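Local coordinates for uronate isomerase (Caulobacter crescentus, PDB 2Q01), which catalyses the isomerisation of D-glucuronate to D-fructuronate and of D-galacturonate to D-tagaturonate in pentose and glucuronate interconversion, at residues F49-F55 / F154-F160; Q56-L62 / F142-T146; W189-I194 / R475-R480. All blocks are in the same frame, centred on the assembly; numbering follows the deposited sequence.

Contact 1 (F49-F55 / F154-F160); sequences FATNAPF and FRPRALF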
loop_
_atom_site.group_PDB
_atom_site.type_symbol
_atom_site.label_atom_id
_atom_site.label_comp_id
_atom_site.label_asym_id
_atom_site.label_seq_id
_atom_site.Cartn_x
_atom_site.Cartn_y
_atom_site.Cartn_z
ATOM N N PHE B 49 -19.707 -29.361 20.415
ATOM C CA PHE B 49 -19.030 -30.652 20.510
ATOM C C PHE B 49 -19.245 -31.340 21.854
ATOM O O PHE B 49 -19.049 -32.550 21.967
ATOM C CB PHE B 49 -17.535 -30.498 20.202
ATOM C CG PHE B 49 -17.264 -29.742 18.938
ATOM C CD1 PHE B 49 -16.879 -28.406 18.980
ATOM C CD2 PHE B 49 -17.432 -30.353 17.699
ATOM C CE1 PHE B 49 -16.647 -27.698 17.808
ATOM C CE2 PHE B 49 -17.203 -29.651 16.523
ATOM C CZ PHE B 49 -16.810 -28.322 16.578
ATOM N N ALA B 50 -19.650 -30.576 22.865
ATOM C CA ALA B 50 -19.905 -31.144 24.184
ATOM C C ALA B 50 -21.279 -31.800 24.232
ATOM O O ALA B 50 -21.440 -32.875 24.817
ATOM C CB ALA B 50 -19.765 -30.086 25.273
ATOM N N THR B 51 -22.265 -31.152 23.612
ATOM C CA THR B 51 -23.622 -31.692 23.563
ATOM C C THR B 51 -23.823 -32.609 22.358
ATOM O O THR B 51 -24.584 -33.572 22.435
ATOM C CB THR B 51 -24.707 -30.580 23.553
ATOM O OG1 THR B 51 -24.657 -29.852 22.318
ATOM C CG2 THR B 51 -24.520 -29.621 24.727
ATOM N N ASN B 52 -23.123 -32.296 21.266
ATOM C CA ASN B 52 -23.275 -32.945 19.952
ATOM C C ASN B 52 -24.701 -32.914 19.390
ATOM O O ASN B 52 -25.163 -33.865 18.759
ATOM C CB ASN B 52 -22.674 -34.358 19.932
ATOM C CG ASN B 52 -22.237 -34.787 18.541
ATOM O OD1 ASN B 52 -21.808 -33.970 17.726
ATOM N ND2 ASN B 52 -22.339 -36.078 18.267
ATOM N N ALA B 53 -25.385 -31.799 19.628
ATOM C CA ALA B 53 -26.725 -31.575 19.109
ATOM C C ALA B 53 -26.632 -31.173 17.640
ATOM O O ALA B 53 -25.696 -30.470 17.261
ATOM C CB ALA B 53 -27.418 -30.491 19.920
ATOM N N PRO B 54 -27.592 -31.617 16.807
ATOM C CA PRO B 54 -27.569 -31.236 15.392
ATOM C C PRO B 54 -27.903 -29.764 15.163
ATOM O O PRO B 54 -28.609 -29.154 15.966
ATOM C CB PRO B 54 -28.671 -32.106 14.770
ATOM C CG PRO B 54 -29.016 -33.129 15.799
ATOM C CD PRO B 54 -28.735 -32.495 17.111
ATOM N N PHE B 55 -27.386 -29.204 14.073
ATOM C CA PHE B 55 -27.807 -27.888 13.598
ATOM C C PHE B 55 -29.205 -28.005 12.979
ATOM O O PHE B 55 -29.633 -29.103 12.599
ATOM C CB PHE B 55 -26.804 -27.329 12.583
ATOM C CG PHE B 55 -25.380 -27.294 13.083
ATOM C CD1 PHE B 55 -24.946 -26.274 13.930
ATOM C CD2 PHE B 55 -24.467 -28.276 12.698
ATOM C CE1 PHE B 55 -23.624 -26.236 14.391
ATOM C CE2 PHE B 55 -23.144 -28.248 13.155
ATOM C CZ PHE B 55 -22.723 -27.225 14.001
ATOM N N PHE B 154 -23.797 -35.408 9.880
ATOM C CA PHE B 154 -23.670 -33.961 10.017
ATOM C C PHE B 154 -23.802 -33.494 11.475
ATOM O O PHE B 154 -24.086 -32.328 11.742
ATOM C CB PHE B 154 -24.668 -33.247 9.102
ATOM C CG PHE B 154 -24.282 -33.274 7.644
ATOM C CD1 PHE B 154 -24.548 -34.392 6.850
ATOM C CD2 PHE B 154 -23.656 -32.178 7.060
ATOM C CE1 PHE B 154 -24.194 -34.416 5.500
ATOM C CE2 PHE B 154 -23.291 -32.195 5.714
ATOM C CZ PHE B 154 -23.567 -33.312 4.929
ATOM N N ARG B 155 -23.596 -34.417 12.409
ATOM C CA ARG B 155 -23.434 -34.078 13.812
ATOM C C ARG B 155 -22.068 -33.415 13.939
ATOM O O ARG B 155 -21.130 -33.820 13.247
ATOM C CB ARG B 155 -23.492 -35.336 14.692
ATOM C CG ARG B 155 -24.785 -36.128 14.598
ATOM C CD ARG B 155 -25.975 -35.331 15.106
ATOM N NE ARG B 155 -26.164 -35.492 16.545
ATOM C CZ ARG B 155 -27.142 -36.204 17.096
ATOM N NH1 ARG B 155 -28.033 -36.818 16.330
ATOM N NH2 ARG B 155 -27.234 -36.299 18.414
ATOM N N PRO B 156 -21.959 -32.370 14.784
ATOM C CA PRO B 156 -20.704 -31.635 15.013
ATOM C C PRO B 156 -19.447 -32.495 15.180
ATOM O O PRO B 156 -18.436 -32.222 14.524
ATOM C CB PRO B 156 -20.997 -30.848 16.288
ATOM C CG PRO B 156 -22.461 -30.573 16.201
ATOM C CD PRO B 156 -23.081 -31.778 15.544
ATOM N N ARG B 157 -19.518 -33.519 16.028
ATOM C CA ARG B 157 -18.397 -34.440 16.250
ATOM C C ARG B 157 -18.071 -35.273 15.010
ATOM O O ARG B 157 -16.900 -35.508 14.705
ATOM C CB ARG B 157 -18.692 -35.382 17.416
ATOM C CG ARG B 157 -18.646 -34.739 18.787
ATOM C CD ARG B 157 -18.875 -35.782 19.876
ATOM N NE ARG B 157 -18.851 -35.182 21.204
ATOM C CZ ARG B 157 -19.134 -35.827 22.330
ATOM N NH1 ARG B 157 -19.470 -37.109 22.305
ATOM N NH2 ARG B 157 -19.075 -35.186 23.488
ATOM N N ALA B 158 -19.112 -35.714 14.307
ATOM C CA ALA B 158 -18.962 -36.514 13.092
ATOM C C ALA B 158 -18.333 -35.707 11.961
ATOM O O ALA B 158 -17.539 -36.236 11.184
ATOM C CB ALA B 158 -20.304 -37.074 12.661
ATOM N N LEU B 159 -18.694 -34.428 11.887
ATOM C CA LEU B 159 -18.138 -33.499 10.904
ATOM C C LEU B 159 -16.689 -33.144 11.217
ATOM O O LEU B 159 -15.875 -33.014 10.307
ATOM C CB LEU B 159 -18.981 -32.227 10.847
ATOM C CG LEU B 159 -20.278 -32.249 10.038
ATOM C CD1 LEU B 159 -21.155 -31.059 10.410
ATOM C CD2 LEU B 159 -19.993 -32.251 8.549
ATOM N N PHE B 160 -16.383 -32.990 12.506
ATOM C CA PHE B 160 -15.025 -32.743 12.999
ATOM C C PHE B 160 -14.065 -33.838 12.537
ATOM O O PHE B 160 -12.927 -33.556 12.163
ATOM C CB PHE B 160 -15.055 -32.678 14.528
ATOM C CG PHE B 160 -13.773 -32.190 15.171
ATOM C CD1 PHE B 160 -13.632 -30.856 15.530
ATOM C CD2 PHE B 160 -12.734 -33.073 15.469
ATOM C CE1 PHE B 160 -12.472 -30.403 16.146
ATOM C CE2 PHE B 160 -11.573 -32.628 16.088
ATOM C CZ PHE B 160 -11.442 -31.290 16.427
HETATM O O HOH W 1 -26.427 -31.075 11.945
#

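Contact 2 (Q56-L62 / F142-T146); sequences QDATDLL and FDRIT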
loop_
_atom_site.group_PDB
_atom_site.type_symbol
_atom_site.label_atom_id
_atom_site.label_comp_id
_atom_site.label_asym_id
_atom_site.label_seq_id
_atom_site.Cartn_x
_atom_site.Cartn_y
_atom_site.Cartn_z
ATOM N N GLN B 56 -29.920 -26.888 12.879
ATOM C CA GLN B 56 -31.327 -26.949 12.470
ATOM C C GLN B 56 -31.643 -26.517 11.031
ATOM O O GLN B 56 -32.325 -27.245 10.308
ATOM C CB GLN B 56 -32.235 -26.234 13.483
ATOM C CG GLN B 56 -31.716 -24.897 13.994
ATOM C CD GLN B 56 -32.738 -24.164 14.844
ATOM O OE1 GLN B 56 -32.588 -24.060 16.062
ATOM N NE2 GLN B 56 -33.787 -23.657 14.205
ATOM N N ASP B 57 -31.145 -25.352 10.618
ATOM C CA ASP B 57 -31.505 -24.755 9.328
ATOM C C ASP B 57 -30.293 -24.488 8.452
ATOM O O ASP B 57 -29.166 -24.436 8.936
ATOM C CB ASP B 57 -32.233 -23.418 9.538
ATOM C CG ASP B 57 -33.600 -23.574 10.172
ATOM O OD1 ASP B 57 -34.242 -24.633 9.989
ATOM O OD2 ASP B 57 -34.041 -22.618 10.848
ATOM N N ALA B 58 -30.544 -24.290 7.160
ATOM C CA ALA B 58 -29.553 -23.737 6.244
ATOM C C ALA B 58 -29.284 -22.281 6.613
ATOM O O ALA B 58 -28.164 -21.793 6.472
ATOM C CB ALA B 58 -30.050 -23.830 4.816
ATOM N N THR B 59 -30.326 -21.601 7.087
ATOM C CA THR B 59 -30.239 -20.216 7.528
ATOM C C THR B 59 -29.468 -20.088 8.848
ATOM O O THR B 59 -28.549 -19.274 8.956
ATOM C CB THR B 59 -31.646 -19.599 7.632
ATOM O OG1 THR B 59 -32.249 -19.609 6.333
ATOM C CG2 THR B 59 -31.593 -18.164 8.143
ATOM N N ASP B 60 -29.822 -20.913 9.831
ATOM C CA ASP B 60 -29.178 -20.875 11.147
ATOM C C ASP B 60 -27.707 -21.285 11.162
ATOM O O ASP B 60 -26.973 -20.917 12.075
ATOM C CB ASP B 60 -29.964 -21.709 12.160
ATOM C CG ASP B 60 -30.849 -20.857 13.042
ATOM O OD1 ASP B 60 -30.659 -20.897 14.277
ATOM O OD2 ASP B 60 -31.719 -20.133 12.504
ATOM N N LEU B 61 -27.286 -22.033 10.149
ATOM C CA LEU B 61 -25.920 -22.531 10.077
ATOM C C LEU B 61 -25.033 -21.655 9.189
ATOM O O LEU B 61 -23.877 -21.374 9.532
ATOM C CB LEU B 61 -25.920 -23.984 9.583
ATOM C CG LEU B 61 -24.596 -24.713 9.343
ATOM C CD1 LEU B 61 -23.897 -25.049 10.646
ATOM C CD2 LEU B 61 -24.833 -25.964 8.529
ATOM N N LEU B 62 -25.579 -21.222 8.055
ATOM C CA LEU B 62 -24.781 -20.537 7.041
ATOM C C LEU B 62 -25.040 -19.037 6.962
ATOM O O LEU B 62 -24.103 -18.256 6.818
ATOM C CB LEU B 62 -24.990 -21.178 5.659
ATOM C CG LEU B 62 -24.576 -22.644 5.476
ATOM C CD1 LEU B 62 -25.329 -23.263 4.315
ATOM C CD2 LEU B 62 -23.068 -22.786 5.282
ATOM N N PHE B 142 -32.448 -25.246 0.356
ATOM C CA PHE B 142 -32.834 -25.120 1.763
ATOM C C PHE B 142 -33.134 -26.462 2.408
ATOM O O PHE B 142 -32.447 -26.859 3.349
ATOM C CB PHE B 142 -34.027 -24.167 1.945
ATOM C CG PHE B 142 -34.371 -23.907 3.390
ATOM C CD1 PHE B 142 -35.416 -24.588 4.009
ATOM C CD2 PHE B 142 -33.636 -22.993 4.139
ATOM C CE1 PHE B 142 -35.724 -24.357 5.351
ATOM C CE2 PHE B 142 -33.942 -22.751 5.475
ATOM C CZ PHE B 142 -34.985 -23.438 6.082
ATOM N N ASP B 143 -34.140 -27.160 1.888
ATOM C CA ASP B 143 -34.598 -28.401 2.513
ATOM C C ASP B 143 -33.671 -29.601 2.310
ATOM O O ASP B 143 -33.736 -30.555 3.081
ATOM C CB ASP B 143 -36.061 -28.725 2.159
ATOM C CG ASP B 143 -36.373 -28.539 0.686
ATOM O OD1 ASP B 143 -37.436 -27.960 0.380
ATOM O OD2 ASP B 143 -35.567 -28.965 -0.168
ATOM N N ARG B 144 -32.803 -29.549 1.298
ATOM C CA ARG B 144 -31.778 -30.587 1.136
ATOM C C ARG B 144 -30.623 -30.441 2.131
ATOM O O ARG B 144 -30.046 -31.442 2.553
ATOM C CB ARG B 144 -31.249 -30.664 -0.297
ATOM C CG ARG B 144 -32.148 -31.452 -1.236
ATOM C CD ARG B 144 -31.334 -32.365 -2.137
ATOM N NE ARG B 144 -30.714 -31.657 -3.257
ATOM C CZ ARG B 144 -29.579 -32.028 -3.847
ATOM N NH1 ARG B 144 -29.099 -31.321 -4.863
ATOM N NH2 ARG B 144 -28.914 -33.095 -3.419
ATOM N N ILE B 145 -30.292 -29.200 2.491
ATOM C CA ILE B 145 -29.321 -28.923 3.557
ATOM C C ILE B 145 -29.939 -29.270 4.914
ATOM O O ILE B 145 -29.318 -29.952 5.729
ATOM C CB ILE B 145 -28.840 -27.446 3.537
ATOM C CG1 ILE B 145 -27.923 -27.192 2.335
ATOM C CG2 ILE B 145 -28.102 -27.085 4.827
ATOM C CD1 ILE B 145 -27.691 -25.709 2.017
ATOM N N THR B 146 -31.169 -28.809 5.130
ATOM C CA THR B 146 -31.924 -29.067 6.357
ATOM C C THR B 146 -32.103 -30.568 6.622
ATOM O O THR B 146 -31.883 -31.029 7.746
ATOM C CB THR B 146 -33.294 -28.350 6.314
ATOM O OG1 THR B 146 -33.092 -26.964 6.008
ATOM C CG2 THR B 146 -34.029 -28.472 7.641
HETATM O O HOH W 2 -32.473 -30.272 10.118
#

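Contact 3 (W189-I194 / R475-R480); sequences WGGHVI and RPDWAR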
loop_
_atom_site.group_PDB
_atom_site.type_symbol
_atom_site.label_atom_id
_atom_site.label_comp_id
_atom_site.label_asym_id
_atom_site.label_seq_id
_atom_site.Cartn_x
_atom_site.Cartn_y
_atom_site.Cartn_z
ATOM N N TRP B 189 -15.006 -39.492 22.951
ATOM C CA TRP B 189 -14.578 -38.813 21.731
ATOM C C TRP B 189 -13.227 -38.133 21.935
ATOM O O TRP B 189 -12.995 -37.499 22.964
ATOM C CB TRP B 189 -15.628 -37.778 21.355
ATOM C CG TRP B 189 -15.435 -37.120 20.026
ATOM C CD1 TRP B 189 -15.514 -37.711 18.797
ATOM C CD2 TRP B 189 -15.176 -35.731 19.788
ATOM N NE1 TRP B 189 -15.308 -36.780 17.811
ATOM C CE2 TRP B 189 -15.096 -35.557 18.390
ATOM C CE3 TRP B 189 -14.999 -34.615 20.622
ATOM C CZ2 TRP B 189 -14.848 -34.311 17.804
ATOM C CZ3 TRP B 189 -14.754 -33.376 20.037
ATOM C CH2 TRP B 189 -14.679 -33.237 18.639
ATOM N N GLY B 190 -12.339 -38.279 20.953
ATOM C CA GLY B 190 -10.943 -37.866 21.107
ATOM C C GLY B 190 -10.547 -36.588 20.394
ATOM O O GLY B 190 -9.362 -36.352 20.153
ATOM N N GLY B 191 -11.537 -35.762 20.064
ATOM C CA GLY B 191 -11.299 -34.493 19.382
ATOM C C GLY B 191 -10.588 -33.487 20.266
ATOM O O GLY B 191 -10.977 -33.275 21.419
ATOM N N HIS B 192 -9.542 -32.875 19.712
ATOM C CA HIS B 192 -8.699 -31.938 20.440
ATOM C C HIS B 192 -9.248 -30.531 20.251
ATOM O O HIS B 192 -8.742 -29.745 19.448
ATOM C CB HIS B 192 -7.248 -32.070 19.967
ATOM C CG HIS B 192 -6.254 -31.274 20.758
ATOM N ND1 HIS B 192 -5.436 -30.325 20.182
ATOM C CD2 HIS B 192 -5.919 -31.308 22.070
ATOM C CE1 HIS B 192 -4.653 -29.798 21.104
ATOM N NE2 HIS B 192 -4.925 -30.379 22.259
ATOM N N VAL B 193 -10.319 -30.242 20.984
ATOM C CA VAL B 193 -10.899 -28.909 21.024
ATOM C C VAL B 193 -10.351 -28.190 22.253
ATOM O O VAL B 193 -10.600 -28.596 23.389
ATOM C CB VAL B 193 -12.441 -28.940 21.039
ATOM C CG1 VAL B 193 -13.001 -27.527 21.138
ATOM C CG2 VAL B 193 -12.976 -29.646 19.787
ATOM N N ILE B 194 -9.578 -27.138 22.011
ATOM C CA ILE B 194 -8.957 -26.368 23.087
ATOM C C ILE B 194 -9.476 -24.935 23.110
ATOM O O ILE B 194 -10.358 -24.569 22.332
ATOM C CB ILE B 194 -7.405 -26.388 23.010
ATOM C CG1 ILE B 194 -6.906 -25.837 21.671
ATOM C CG2 ILE B 194 -6.889 -27.793 23.247
ATOM C CD1 ILE B 194 -5.424 -25.524 21.651
ATOM N N ARG B 475 0.600 -33.422 22.449
ATOM C CA ARG B 475 -0.808 -33.793 22.542
ATOM C C ARG B 475 -1.091 -34.262 23.962
ATOM O O ARG B 475 -0.287 -34.997 24.542
ATOM C CB ARG B 475 -1.163 -34.925 21.567
ATOM C CG ARG B 475 -1.260 -34.527 20.107
ATOM C CD ARG B 475 -2.568 -33.833 19.779
ATOM N NE ARG B 475 -3.636 -34.764 19.420
ATOM C CZ ARG B 475 -4.644 -34.455 18.605
ATOM N NH1 ARG B 475 -5.585 -35.347 18.316
ATOM N NH2 ARG B 475 -4.708 -33.248 18.067
ATOM N N PRO B 476 -2.225 -33.825 24.536
ATOM C CA PRO B 476 -2.595 -34.362 25.834
ATOM C C PRO B 476 -3.215 -35.754 25.703
ATOM O O PRO B 476 -3.628 -36.151 24.608
ATOM C CB PRO B 476 -3.618 -33.349 26.360
ATOM C CG PRO B 476 -3.722 -32.262 25.321
ATOM C CD PRO B 476 -3.202 -32.833 24.058
ATOM N N ASP B 477 -3.276 -36.476 26.820
ATOM C CA ASP B 477 -3.764 -37.857 26.858
ATOM C C ASP B 477 -5.256 -37.980 26.558
ATOM O O ASP B 477 -5.711 -39.027 26.093
ATOM C CB ASP B 477 -3.465 -38.492 28.223
ATOM C CG ASP B 477 -1.992 -38.409 28.607
ATOM O OD1 ASP B 477 -1.369 -39.477 28.798
ATOM O OD2 ASP B 477 -1.458 -37.282 28.719
ATOM N N TRP B 478 -6.006 -36.908 26.819
ATOM C CA TRP B 478 -7.462 -36.908 26.654
ATOM C C TRP B 478 -7.938 -36.820 25.204
ATOM O O TRP B 478 -9.111 -37.076 24.912
ATOM C CB TRP B 478 -8.118 -35.810 27.507
ATOM C CG TRP B 478 -7.615 -34.397 27.294
ATOM C CD1 TRP B 478 -6.730 -33.722 28.081
ATOM C CD2 TRP B 478 -8.001 -33.481 26.249
ATOM N NE1 TRP B 478 -6.532 -32.450 27.594
ATOM C CE2 TRP B 478 -7.299 -32.277 26.471
ATOM C CE3 TRP B 478 -8.875 -33.561 25.151
ATOM C CZ2 TRP B 478 -7.434 -31.164 25.633
ATOM C CZ3 TRP B 478 -9.013 -32.455 24.324
ATOM C CH2 TRP B 478 -8.293 -31.273 24.569
ATOM N N ALA B 479 -7.026 -36.444 24.310
ATOM C CA ALA B 479 -7.303 -36.371 22.879
ATOM C C ALA B 479 -6.751 -37.598 22.143
ATOM O O ALA B 479 -6.081 -38.446 22.742
ATOM C CB ALA B 479 -6.709 -35.091 22.303
ATOM N N ARG B 480 -7.031 -37.684 20.844
ATOM C CA ARG B 480 -6.441 -38.710 19.984
ATOM C C ARG B 480 -4.942 -38.478 19.814
ATOM O O ARG B 480 -4.463 -37.354 19.998
ATOM C CB ARG B 480 -7.082 -38.668 18.600
ATOM C CG ARG B 480 -8.443 -39.277 18.514
ATOM C CD ARG B 480 -9.106 -38.820 17.241
ATOM N NE ARG B 480 -10.555 -38.863 17.367
ATOM C CZ ARG B 480 -11.391 -38.032 16.757
ATOM N NH1 ARG B 480 -10.935 -37.068 15.965
ATOM N NH2 ARG B 480 -12.692 -38.164 16.951
#

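Contact 1 (F49-F55 / F154-F160)
N52 meets R157 and R155 at the start of helix 156-162. N52 has CG anti to the backbone N (chi1 -154°), which brings OD1 to R157 N. OD1 of N52 accepts from this backbone R157 N at 2.9 Å, and the N-H points almost straight at it (171°). This N-H lies in the first turn of helix 156-162, where no earlier turn supplies a carbonyl. The guanidinium of R157 lies with one face toward N52 CB, and the amide plane of N52 is only 16° from it. R157 NE gives a hydrogen bond to F49 O at 2.7 Å, in the carbonyl plane; R157 NH2 adds a weak one.

R155, the N-cap residue, brings NE to N52 O at 2.9 Å. P54 CG lies over one face of its guanidinium, toward the rim. The two arginines hold F49 O, in the last turn of helix 47-51, and N52 O, in the residue with positive phi that follows the helix.

P156 touches two rings. Its CB meets F49 CD2 (3.9 Å) and its CG meets F55 CE2 (3.9 Å). F160 turns its edge to the face of F49, with centroids 5.5 Å apart. A water joins F55 N to F154 O.

Around it, F49 also packs on L168 of strand 165-169 and on I184 of helix 179-186. F55 reaches L149 of helix 138-149.

Contact 2 (Q56-L62 / F142-T146)
F142 has CG anti to its backbone N (chi1 -174°), which carries the ring to A58. I145 has CG2 anti to its backbone N, and this branch also reaches A58. The motif is a helix-helix packing within the uronate isomerase fold. The short axes of 58-62 and 142-146 come within 9.9 Å at a crossing angle of 71°. Helix 58-62 is weakly bonded and includes a wider pi-type turn.

A58 CB sits between two side chains of helix 138-149. It touches F142 CD2 at 3.7 Å and I145 CG2 at 3.8 Å. One turn on, L62 CD1 and I145 CD1 meet tip to tip. T59 OG1 sits at the edge of the F142 ring, near its plane, but its hydrogen bond goes to P96 O. W100 of helix 96-105 also packs on A58 and T59.

No direct hydrogen bond crosses between the segments. A water bridges them instead, donating to Q56 O and to T146 O. The T146 methyl, CG2, lies 3.4 Å from Q56 O. T146 OG1 lies over one face of the F142 ring, toward its rim. An alanine in place of T146 would lack methyl and hydroxyl, and would probably leave a gap beside Q56 O and F142 O without its hydroxyl donor.

That hydroxyl is held within its own helix. T146 OG1 donates to F142 O at 2.7 Å from above the carbonyl plane, and the same oxygen also accepts from T146 N.

Contact 3 (W189-I194 / R475-R480)
R480 and W189 bring two donors close together: R480 NH2 lies 3.1 Å from W189 NE1 with no hydrogen bond between them. D161, outside both segments, probably explains the approach. D161 OD1 accepts from W189 NE1, and D161 OD2 pairs with R480 NH2 in a salt bridge. The guanidinium stands at 88° to the indole plane. One face of the R480 guanidinium lies over the G190-G191 peptide, with G191 N above its centre. G190 suits this approach, since a CB there would clash with R480 CG.

The one direct hydrogen bond between the segments is R480 N to G190 O, at 2.8 Å. The donor lies in the carbonyl plane, on a lone pair.

H192 carries the rest. Its CG is anti to the backbone N (chi1 -173°), which sends the ring in among R475, P476 and W478. H192 CD2 is 3.4 Å from W478 CH2, and the ring planes are 31° apart. P476 CD approaches H192 NE2 at 3.5 Å. R475 lays one face of its guanidinium over H192 CB. R475 is itself fixed: NE and NH1 both grip R480 O, and NH2 bonds E166 O. H192 ND1 bonds T167 OG1. W478 turns its edge to G191 O and to I194 CG2; I194 CG2 is 4.0 Å from W478 CH2.

H192 centres an inverse gamma turn. P476 to A479 forms a type I beta turn. The contact seats a C-terminal loop on strand 192-194, which runs parallel to strand 165-169, in a family of the TIM-barrel clan.

From the N terminus, the chain runs through helix 47-51, then through a loop into helix 58-63. Contact 2 closes first, when helix 138-149 returns to 56-62. Contact 1 closes next, when 154-160 reaches 49-55, so the contact 2 loop lies wholly within that of contact 1. The two touch through F55 and L61. Contact 3 opens later, at 189-194, and closes only near the C terminus, in series with the others. It touches contact 1, where F160 and R157 pack on W189. Contacts 2 and 3 do not touch. Together they tie helices 47-51 and 58-63 to helices 138-149 and 156-162, and strand 192-194 to the C-terminal loop.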